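Local coordinates for DNA topoisomerase 2-associated protein PAT1 (Saccharomyces cerevisiae, PDB 5LMG), which activates mRNA decapping and represses translation, its C-terminal domain directly contacting the decapping enzyme Dcp2 and the exonuclease Xrn1, at residues 48-51 with 52-55; 169-172 with 173-177; 176-179 with 180-184. The protein carries 2 engineered substitutions. All coordinates share one frame; numbering follows the deposited sequence.

Contact 1. Residues 48-51 with 52-55; sequences KKFI and LELI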
ATOM      1  N   LYS A  48      21.473  10.735  14.509  1.00 73.93           N
ATOM      2  CA  LYS A  48      21.921   9.552  13.765  1.00 72.70           C
ATOM      3  C   LYS A  48      22.712   8.549  14.609  1.00 76.39           C
ATOM      4  O   LYS A  48      22.425   7.354  14.536  1.00 75.95           O
ATOM      5  CB  LYS A  48      22.711   9.957  12.507  1.00 74.63           C
ATOM      6  CG  LYS A  48      22.924   8.816  11.516  1.00 84.18           C
ATOM      7  CD  LYS A  48      23.712   9.262  10.303  1.00 92.32           C
ATOM      8  CE  LYS A  48      23.873   8.139   9.313  1.00 99.76           C
ATOM      9  NZ  LYS A  48      24.536   8.603   8.069  1.00108.00           N
ATOM     10  N   LYS A  49      23.699   9.028  15.397  1.00 72.28           N
ATOM     11  CA  LYS A  49      24.537   8.167  16.242  1.00 71.64           C
ATOM     12  C   LYS A  49      23.751   7.496  17.376  1.00 72.97           C
ATOM     13  O   LYS A  49      24.070   6.364  17.750  1.00 72.19           O
ATOM     14  CB  LYS A  49      25.771   8.918  16.768  1.00 74.77           C
ATOM     15  CG  LYS A  49      26.858   9.075  15.713  1.00 90.46           C
ATOM     16  CD  LYS A  49      28.057   9.859  16.217  1.00102.86           C
ATOM     17  CE  LYS A  49      28.999  10.199  15.087  1.00115.44           C
ATOM     18  NZ  LYS A  49      30.200  10.932  15.566  1.00125.66           N
ATOM     19  N   PHE A  50      22.710   8.177  17.892  1.00 67.45           N
ATOM     20  CA  PHE A  50      21.854   7.652  18.956  1.00 66.19           C
ATOM     21  C   PHE A  50      20.939   6.531  18.426  1.00 65.98           C
ATOM     22  O   PHE A  50      20.816   5.492  19.076  1.00 65.34           O
ATOM     23  CB  PHE A  50      21.048   8.791  19.617  1.00 68.40           C
ATOM     24  CG  PHE A  50      19.920   8.351  20.522  1.00 69.82           C
ATOM     25  CD1 PHE A  50      20.181   7.747  21.748  1.00 73.04           C
ATOM     26  CD2 PHE A  50      18.595   8.548  20.153  1.00 71.02           C
ATOM     27  CE1 PHE A  50      19.138   7.335  22.581  1.00 73.74           C
ATOM     28  CE2 PHE A  50      17.551   8.134  20.986  1.00 73.82           C
ATOM     29  CZ  PHE A  50      17.830   7.532  22.194  1.00 72.29           C
ATOM     30  N   ILE A  51      20.325   6.738  17.240  1.00 59.31           N
ATOM     31  CA  ILE A  51      19.434   5.766  16.595  1.00 57.12           C
ATOM     32  C   ILE A  51      20.236   4.510  16.155  1.00 59.51           C
ATOM     33  O   ILE A  51      19.801   3.384  16.436  1.00 56.75           O
ATOM     34  CB  ILE A  51      18.576   6.420  15.465  1.00 58.86           C
ATOM     35  CG1 ILE A  51      17.633   7.545  16.016  1.00 58.80           C
ATOM     36  CG2 ILE A  51      17.794   5.387  14.650  1.00 57.96           C
ATOM     37  CD1 ILE A  51      16.570   7.160  17.128  1.00 62.81           C
ATOM     38  N   LEU A  52      21.432   4.713  15.549  1.00 56.84           N
ATOM     39  CA  LEU A  52      22.318   3.615  15.137  1.00 56.75           C
ATOM     40  C   LEU A  52      22.767   2.782  16.335  1.00 60.76           C
ATOM     41  O   LEU A  52      22.875   1.559  16.215  1.00 59.79           O
ATOM     42  CB  LEU A  52      23.517   4.110  14.309  1.00 57.30           C
ATOM     43  CG  LEU A  52      23.196   4.628  12.895  1.00 61.88           C
ATOM     44  CD1 LEU A  52      24.411   5.271  12.268  1.00 62.79           C
ATOM     45  CD2 LEU A  52      22.648   3.530  11.993  1.00 63.45           C
ATOM     46  N   GLU A  53      22.945   3.438  17.510  1.00 57.88           N
ATOM     47  CA  GLU A  53      23.297   2.786  18.772  1.00 58.15           C
ATOM     48  C   GLU A  53      22.107   1.959  19.265  1.00 60.46           C
ATOM     49  O   GLU A  53      22.307   0.834  19.727  1.00 60.65           O
ATOM     50  CB  GLU A  53      23.718   3.821  19.831  1.00 60.79           C
ATOM     51  CG  GLU A  53      24.302   3.212  21.096  1.00 76.09           C
ATOM     52  CD  GLU A  53      24.370   4.131  22.304  1.00106.02           C
ATOM     53  OE1 GLU A  53      23.319   4.693  22.693  1.00104.14           O
ATOM     54  OE2 GLU A  53      25.469   4.243  22.896  1.00102.00           O
ATOM     55  N   LEU A  54      20.874   2.509  19.154  1.00 55.80           N
ATOM     56  CA  LEU A  54      19.650   1.812  19.561  1.00 54.59           C
ATOM     57  C   LEU A  54      19.441   0.536  18.753  1.00 54.32           C
ATOM     58  O   LEU A  54      19.073  -0.479  19.335  1.00 53.51           O
ATOM     59  CB  LEU A  54      18.404   2.712  19.473  1.00 54.97           C
ATOM     60  CG  LEU A  54      18.269   3.867  20.480  1.00 61.56           C
ATOM     61  CD1 LEU A  54      16.864   4.456  20.423  1.00 61.89           C
ATOM     62  CD2 LEU A  54      18.594   3.428  21.927  1.00 64.52           C
ATOM     63  N   ILE A  55      19.699   0.589  17.425  1.00 49.12           N
ATOM     64  CA  ILE A  55      19.584  -0.550  16.508  1.00 47.70           C
ATOM     65  C   ILE A  55      20.552  -1.666  16.948  1.00 49.63           C
ATOM     66  O   ILE A  55      20.122  -2.814  17.055  1.00 47.43           O
ATOM     67  CB  ILE A  55      19.745  -0.133  15.004  1.00 50.06           C
ATOM     68  CG1 ILE A  55      18.588   0.797  14.567  1.00 50.33           C
ATOM     69  CG2 ILE A  55      19.806  -1.371  14.077  1.00 49.70           C
ATOM     70  CD1 ILE A  55      18.803   1.580  13.265  1.00 53.18           C
TER
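Leu54 reaches back one turn along helix 48-70 and lays its branch point over one face of the Phe50 ring. Its CG stands 4.2 Å from the ring centroid and 16° off the ring normal, displaced toward the rim, a CH-pi contact between residues i and i+4. The two methyls divide the ring between them: CD1 of Leu54 comes to 3.7 Å from CZ of Phe50, while CD2 of Leu54 sits nearer CE1. With CG of Phe50 anti to the backbone N, chi1 168° folds the ring back alongside the helix, where the following turn meets its face. CD1 of Leu54 also approaches CD1 of Ile51 at 4.3 Å.

Ile51 and Ile55 run obliquely past one another, with CG2 of Ile51 4.2 Å from CD1 of Ile55. Lys48 and Leu52 instead lie alongside, both pointing the same way, and the extended lysine offers CG to CD1 of Leu52 at 3.9 Å. Its methylene chain thus provides apolar contact while the ammonium stays at the exposed surface. Beneath these pairs run the i to i+4 backbone bonds, among them Leu52 N to Lys48 O at 3.0 Å.

Branched aliphatic residues suit the inward side: Ile51, Leu54 and Ile55 all touch helix 95-99, with Met99 meeting both isoleucines, and Phe102 touches Ile51 and Leu52. Chemically, the side-chain contact depends on shape and dispersion; the amphipathic first turns join helix 48-70 to its neighbour through hydrocarbon, while Lys48, Lys49 and Glu53 keep their charges on the exposed side.

Contact 2. Residues 169-172 with 173-177; sequences VSFL and SNNSN
The backbone of helix 151-174 keeps i to i+4 bonding, already weakened at Asn174 N, as far as Asn175 N to Phe171 O, 2.8 Å, and Asn175 is the first residue to leave helical geometry. Ser176 then turns back on the last turn. Its OG donates to Leu172 O over 2.7 Å, lying in the carbonyl plane on a lone pair. Having OG between the backbone N and the carbonyl carbon (chi1 73°) directs the hydroxyl at this oxygen, and CD2 of Leu172 rests 3.6 Å from the same OG. A small hydroxyl side chain fits here because it can be a donor while packing against leucine.

Asn174 serves the carbonyl of Ser170, four residues back. Its ND2 bonds to Ser170 O at 2.8 Å from a position tilted out of the carbonyl plane, reinforcing a weak bond from Asn174 N to that oxygen at 3.3 Å. Phe171 and Asn175 cross at about a right angle, CB of the asparagine meeting CE1 of the phenylalanine at 3.6 Å; the ring and amide planes are only 15° apart. Phe171 also touches Leu122 and Leu125 of helix 118-130, whereas Leu172 meets Leu210 of helix 201-216 and Leu184 of helix 178-191.

Late carbonyls of a helix run short of backbone donors as the chain turns away. Here the Asn174 amide supplements a weak backbone bond at Ser170 O, and the Ser176 hydroxyl supplies a donor to Leu172 O, so polar side chains extend the bonding pattern at the C-terminal end while Phe171 and Leu172 remain buried against neighbouring helices.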
ATOM      1  N   VAL A 169      -0.139  -7.448   7.779  1.00 44.50           N
ATOM      2  CA  VAL A 169      -1.123  -8.346   7.158  1.00 45.66           C
ATOM      3  C   VAL A 169      -1.333  -9.603   8.010  1.00 51.72           C
ATOM      4  O   VAL A 169      -2.463  -9.858   8.409  1.00 51.21           O
ATOM      5  CB  VAL A 169      -0.765  -8.686   5.676  1.00 50.12           C
ATOM      6  CG1 VAL A 169      -1.675  -9.773   5.102  1.00 50.49           C
ATOM      7  CG2 VAL A 169      -0.824  -7.448   4.799  1.00 49.67           C
ATOM      8  N   SER A 170      -0.246 -10.355   8.315  1.00 50.14           N
ATOM      9  CA  SER A 170      -0.281 -11.585   9.119  1.00 50.90           C
ATOM     10  C   SER A 170      -0.864 -11.366  10.523  1.00 53.88           C
ATOM     11  O   SER A 170      -1.741 -12.127  10.935  1.00 53.50           O
ATOM     12  CB  SER A 170       1.099 -12.238   9.185  1.00 55.96           C
ATOM     13  OG  SER A 170       1.911 -11.674  10.206  1.00 71.01           O
ATOM     14  N   PHE A 171      -0.407 -10.313  11.231  1.00 49.99           N
ATOM     15  CA  PHE A 171      -0.902  -9.967  12.556  1.00 50.44           C
ATOM     16  C   PHE A 171      -2.407  -9.605  12.573  1.00 53.26           C
ATOM     17  O   PHE A 171      -3.116 -10.066  13.463  1.00 52.99           O
ATOM     18  CB  PHE A 171      -0.053  -8.851  13.205  1.00 52.68           C
ATOM     19  CG  PHE A 171      -0.631  -8.299  14.492  1.00 55.00           C
ATOM     20  CD1 PHE A 171      -0.547  -9.018  15.678  1.00 58.62           C
ATOM     21  CD2 PHE A 171      -1.272  -7.067  14.511  1.00 57.97           C
ATOM     22  CE1 PHE A 171      -1.099  -8.513  16.863  1.00 60.49           C
ATOM     23  CE2 PHE A 171      -1.827  -6.563  15.696  1.00 61.62           C
ATOM     24  CZ  PHE A 171      -1.734  -7.290  16.864  1.00 59.83           C
ATOM     25  N   LEU A 172      -2.880  -8.776  11.618  1.00 49.12           N
ATOM     26  CA  LEU A 172      -4.287  -8.362  11.558  1.00 49.66           C
ATOM     27  C   LEU A 172      -5.230  -9.498  11.140  1.00 55.35           C
ATOM     28  O   LEU A 172      -6.381  -9.545  11.577  1.00 54.06           O
ATOM     29  CB  LEU A 172      -4.481  -7.125  10.654  1.00 49.31           C
ATOM     30  CG  LEU A 172      -3.862  -5.804  11.143  1.00 53.60           C
ATOM     31  CD1 LEU A 172      -4.053  -4.716  10.130  1.00 53.08           C
ATOM     32  CD2 LEU A 172      -4.453  -5.361  12.477  1.00 57.81           C
ATOM     33  N   SER A 173      -4.725 -10.416  10.300  1.00 54.10           N
ATOM     34  CA  SER A 173      -5.447 -11.575   9.788  1.00 55.09           C
ATOM     35  C   SER A 173      -5.707 -12.600  10.891  1.00 60.31           C
ATOM     36  O   SER A 173      -6.684 -13.338  10.798  1.00 59.50           O
ATOM     37  CB  SER A 173      -4.644 -12.230   8.668  1.00 60.08           C
ATOM     38  OG  SER A 173      -5.223 -13.445   8.220  1.00 72.95           O
ATOM     39  N   ASN A 174      -4.828 -12.641  11.916  1.00 58.55           N
ATOM     40  CA  ASN A 174      -4.848 -13.600  13.015  1.00 59.94           C
ATOM     41  C   ASN A 174      -5.222 -13.054  14.404  1.00 68.02           C
ATOM     42  O   ASN A 174      -6.069 -13.647  15.065  1.00 67.96           O
ATOM     43  CB  ASN A 174      -3.481 -14.301  13.107  1.00 60.10           C
ATOM     44  CG  ASN A 174      -3.183 -15.237  11.963  1.00 75.50           C
ATOM     45  OD1 ASN A 174      -3.840 -16.268  11.786  1.00 70.50           O
ATOM     46  ND2 ASN A 174      -2.152 -14.920  11.190  1.00 61.35           N
ATOM     47  N   ASN A 175      -4.545 -11.980  14.870  1.00 67.92           N
ATOM     48  CA  ASN A 175      -4.679 -11.441  16.231  1.00 69.41           C
ATOM     49  C   ASN A 175      -5.376 -10.062  16.372  1.00 74.41           C
ATOM     50  O   ASN A 175      -4.972  -9.266  17.228  1.00 75.04           O
ATOM     51  CB  ASN A 175      -3.292 -11.386  16.902  1.00 73.38           C
ATOM     52  CG  ASN A 175      -2.593 -12.715  17.038  1.00100.85           C
ATOM     53  OD1 ASN A 175      -2.739 -13.418  18.044  1.00 96.75           O
ATOM     54  ND2 ASN A 175      -1.781 -13.066  16.046  1.00 92.33           N
ATOM     55  N   SER A 176      -6.445  -9.796  15.601  1.00 70.02           N
ATOM     56  CA  SER A 176      -7.143  -8.518  15.765  1.00 69.83           C
ATOM     57  C   SER A 176      -8.658  -8.625  15.663  1.00 72.34           C
ATOM     58  O   SER A 176      -9.184  -9.274  14.751  1.00 73.12           O
ATOM     59  CB  SER A 176      -6.606  -7.459  14.809  1.00 73.50           C
ATOM     60  OG  SER A 176      -7.018  -7.705  13.475  1.00 84.17           O
ATOM     61  N   ASN A 177      -9.348  -7.976  16.610  1.00 66.23           N
ATOM     62  CA  ASN A 177     -10.808  -7.900  16.701  1.00 64.45           C
ATOM     63  C   ASN A 177     -11.309  -6.559  16.134  1.00 64.11           C
ATOM     64  O   ASN A 177     -10.491  -5.700  15.785  1.00 61.92           O
ATOM     65  CB  ASN A 177     -11.273  -8.106  18.153  1.00 65.50           C
ATOM     66  CG  ASN A 177     -10.603  -7.227  19.182  1.00 85.94           C
ATOM     67  OD1 ASN A 177     -10.693  -5.994  19.162  1.00 72.48           O
ATOM     68  ND2 ASN A 177      -9.955  -7.859  20.145  1.00 84.31           N
TER

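Contact 3. Residues 176-179 with 180-184; sequences SNFI and EIMGL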
ATOM      1  N   SER A 176      -6.445  -9.796  15.601  1.00 70.02           N
ATOM      2  CA  SER A 176      -7.143  -8.518  15.765  1.00 69.83           C
ATOM      3  C   SER A 176      -8.658  -8.625  15.663  1.00 72.34           C
ATOM      4  O   SER A 176      -9.184  -9.274  14.751  1.00 73.12           O
ATOM      5  CB  SER A 176      -6.606  -7.459  14.809  1.00 73.50           C
ATOM      6  OG  SER A 176      -7.018  -7.705  13.475  1.00 84.17           O
ATOM      7  N   ASN A 177      -9.348  -7.976  16.610  1.00 66.23           N
ATOM      8  CA  ASN A 177     -10.808  -7.900  16.701  1.00 64.45           C
ATOM      9  C   ASN A 177     -11.309  -6.559  16.134  1.00 64.11           C
ATOM     10  O   ASN A 177     -10.491  -5.700  15.785  1.00 61.92           O
ATOM     11  CB  ASN A 177     -11.273  -8.106  18.153  1.00 65.50           C
ATOM     12  CG  ASN A 177     -10.603  -7.227  19.182  1.00 85.94           C
ATOM     13  OD1 ASN A 177     -10.693  -5.994  19.162  1.00 72.48           O
ATOM     14  ND2 ASN A 177      -9.955  -7.859  20.145  1.00 84.31           N
ATOM     15  N   PHE A 178     -12.648  -6.390  16.037  1.00 59.07           N
ATOM     16  CA  PHE A 178     -13.308  -5.193  15.508  1.00 57.94           C
ATOM     17  C   PHE A 178     -12.804  -3.889  16.150  1.00 58.69           C
ATOM     18  O   PHE A 178     -12.320  -3.016  15.430  1.00 56.89           O
ATOM     19  CB  PHE A 178     -14.841  -5.327  15.618  1.00 60.63           C
ATOM     20  CG  PHE A 178     -15.638  -4.195  15.007  1.00 62.66           C
ATOM     21  CD1 PHE A 178     -15.817  -4.110  13.630  1.00 65.60           C
ATOM     22  CD2 PHE A 178     -16.244  -3.236  15.813  1.00 66.06           C
ATOM     23  CE1 PHE A 178     -16.563  -3.069  13.065  1.00 66.72           C
ATOM     24  CE2 PHE A 178     -16.994  -2.196  15.248  1.00 69.28           C
ATOM     25  CZ  PHE A 178     -17.146  -2.119  13.878  1.00 66.80           C
ATOM     26  N   ILE A 179     -12.884  -3.780  17.493  1.00 54.91           N
ATOM     27  CA  ILE A 179     -12.449  -2.610  18.270  1.00 54.18           C
ATOM     28  C   ILE A 179     -11.012  -2.174  17.904  1.00 54.47           C
ATOM     29  O   ILE A 179     -10.773  -0.984  17.685  1.00 52.08           O
ATOM     30  CB  ILE A 179     -12.633  -2.855  19.804  1.00 57.88           C
ATOM     31  CG1 ILE A 179     -14.139  -2.939  20.184  1.00 58.96           C
ATOM     32  CG2 ILE A 179     -11.903  -1.791  20.654  1.00 58.34           C
ATOM     33  CD1 ILE A 179     -14.456  -3.720  21.499  1.00 68.42           C
ATOM     34  N   GLU A 180     -10.079  -3.143  17.831  1.00 50.34           N
ATOM     35  CA  GLU A 180      -8.667  -2.910  17.541  1.00 49.99           C
ATOM     36  C   GLU A 180      -8.412  -2.373  16.121  1.00 51.59           C
ATOM     37  O   GLU A 180      -7.685  -1.387  15.992  1.00 49.51           O
ATOM     38  CB  GLU A 180      -7.832  -4.164  17.846  1.00 51.62           C
ATOM     39  CG  GLU A 180      -7.665  -4.416  19.343  1.00 59.55           C
ATOM     40  CD  GLU A 180      -7.237  -5.811  19.764  1.00 80.07           C
ATOM     41  OE1 GLU A 180      -7.220  -6.722  18.903  1.00 64.34           O
ATOM     42  OE2 GLU A 180      -6.956  -6.003  20.970  1.00 77.80           O
ATOM     43  N   ILE A 181      -9.036  -2.984  15.077  1.00 48.62           N
ATOM     44  CA  ILE A 181      -8.932  -2.541  13.671  1.00 48.58           C
ATOM     45  C   ILE A 181      -9.526  -1.130  13.525  1.00 50.36           C
ATOM     46  O   ILE A 181      -8.887  -0.270  12.910  1.00 48.55           O
ATOM     47  CB  ILE A 181      -9.564  -3.551  12.668  1.00 52.32           C
ATOM     48  CG1 ILE A 181      -8.833  -4.904  12.719  1.00 53.65           C
ATOM     49  CG2 ILE A 181      -9.563  -2.995  11.223  1.00 53.01           C
ATOM     50  CD1 ILE A 181      -9.747  -6.095  12.541  1.00 67.53           C
ATOM     51  N   MET A 182     -10.713  -0.887  14.141  1.00 45.98           N
ATOM     52  CA  MET A 182     -11.373   0.426  14.134  1.00 45.66           C
ATOM     53  C   MET A 182     -10.443   1.458  14.773  1.00 48.66           C
ATOM     54  O   MET A 182     -10.248   2.532  14.199  1.00 46.79           O
ATOM     55  CB  MET A 182     -12.754   0.393  14.819  1.00 48.35           C
ATOM     56  CG  MET A 182     -13.812  -0.430  14.068  1.00 51.84           C
ATOM     57  SD  MET A 182     -14.091   0.067  12.345  1.00 55.65           S
ATOM     58  CE  MET A 182     -13.589  -1.397  11.509  1.00 51.60           C
ATOM     59  N   GLY A 183      -9.792   1.062  15.874  1.00 45.78           N
ATOM     60  CA  GLY A 183      -8.801   1.873  16.575  1.00 46.11           C
ATOM     61  C   GLY A 183      -7.660   2.322  15.669  1.00 49.05           C
ATOM     62  O   GLY A 183      -7.302   3.503  15.671  1.00 48.55           O
ATOM     63  N   LEU A 184      -7.115   1.400  14.845  1.00 46.02           N
ATOM     64  CA  LEU A 184      -6.005   1.698  13.923  1.00 44.95           C
ATOM     65  C   LEU A 184      -6.416   2.642  12.797  1.00 47.66           C
ATOM     66  O   LEU A 184      -5.642   3.523  12.428  1.00 46.53           O
ATOM     67  CB  LEU A 184      -5.352   0.412  13.361  1.00 44.74           C
ATOM     68  CG  LEU A 184      -4.692  -0.551  14.369  1.00 48.87           C
ATOM     69  CD1 LEU A 184      -4.218  -1.807  13.672  1.00 48.96           C
ATOM     70  CD2 LEU A 184      -3.513   0.102  15.089  1.00 50.97           C
TER
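A capping box opens helix 178-191, with Asn177 at the N-cap and Glu180 three residues on. Asn177 OD1 accepts from Glu180 N at 3.2 Å, and the return bond, Asn177 N to Glu180 OE1, is nearly straight but long and weak at 3.4 Å. The asparagine's chi1 of 52° turns its amide forward toward the first turn, where it crosses the carboxylate obliquely with the two planes 24° apart. Asparagine suits the N-cap because its short side chain presents a carbonyl oxygen to the opening turn; an alanine in its place would probably leave Glu180 N without its side-chain acceptor and let the first turn fray.

CD1 of Ile181 comes to 3.3 Å from OG of Ser176, whose hydrogen bond goes to Leu172 O. Within the same turn, CG of Met182 stands over the centre of the Phe178 ring, 3.8 Å from the centroid. The methionine chain bends so that SD takes an oblique position 4.5 Å from that centroid, a Met-aromatic contact, while CE of Met182 reaches CE1 of Phe178 at 3.7 Å. Trp235 of helix 234-246 packs on both residues.

Lys118 forms a long, weak ion pair with Glu180 OE1. The chemistry therefore divides in two: the capping bonds, one of them weak, mark the start of the helix, and the glutamate's negative charge near the N-terminus would be favoured by the helix dipole, while the polarisable thioether and ring adhere by dispersion beside the neighbouring helix.

Contact 1 closes before contact 2 opens, and contact 3 begins on the residues where contact 2 ends. Contact 1 occupies the first turns of helix 48-70, its centre about 30 Å from that of contact 2 and about 32 Å from that of contact 3, with no touch to either. Contacts 2 and 3 are only about 10 Å apart between centres and share Ser176 and Asn177, the connection in which helix 151-174 ends and helix 178-191 begins. They also meet through Leu172 CD2 and Leu184 CD1, 3.8 Å apart, and both pack on helices 118-130 and 201-216. Contacts 2 and 3 together span a helix-to-helix turn within the PAT1 family region, consistent with the stacked helices of its TPR-like clan, while contact 1 belongs to a separate N-terminal helix.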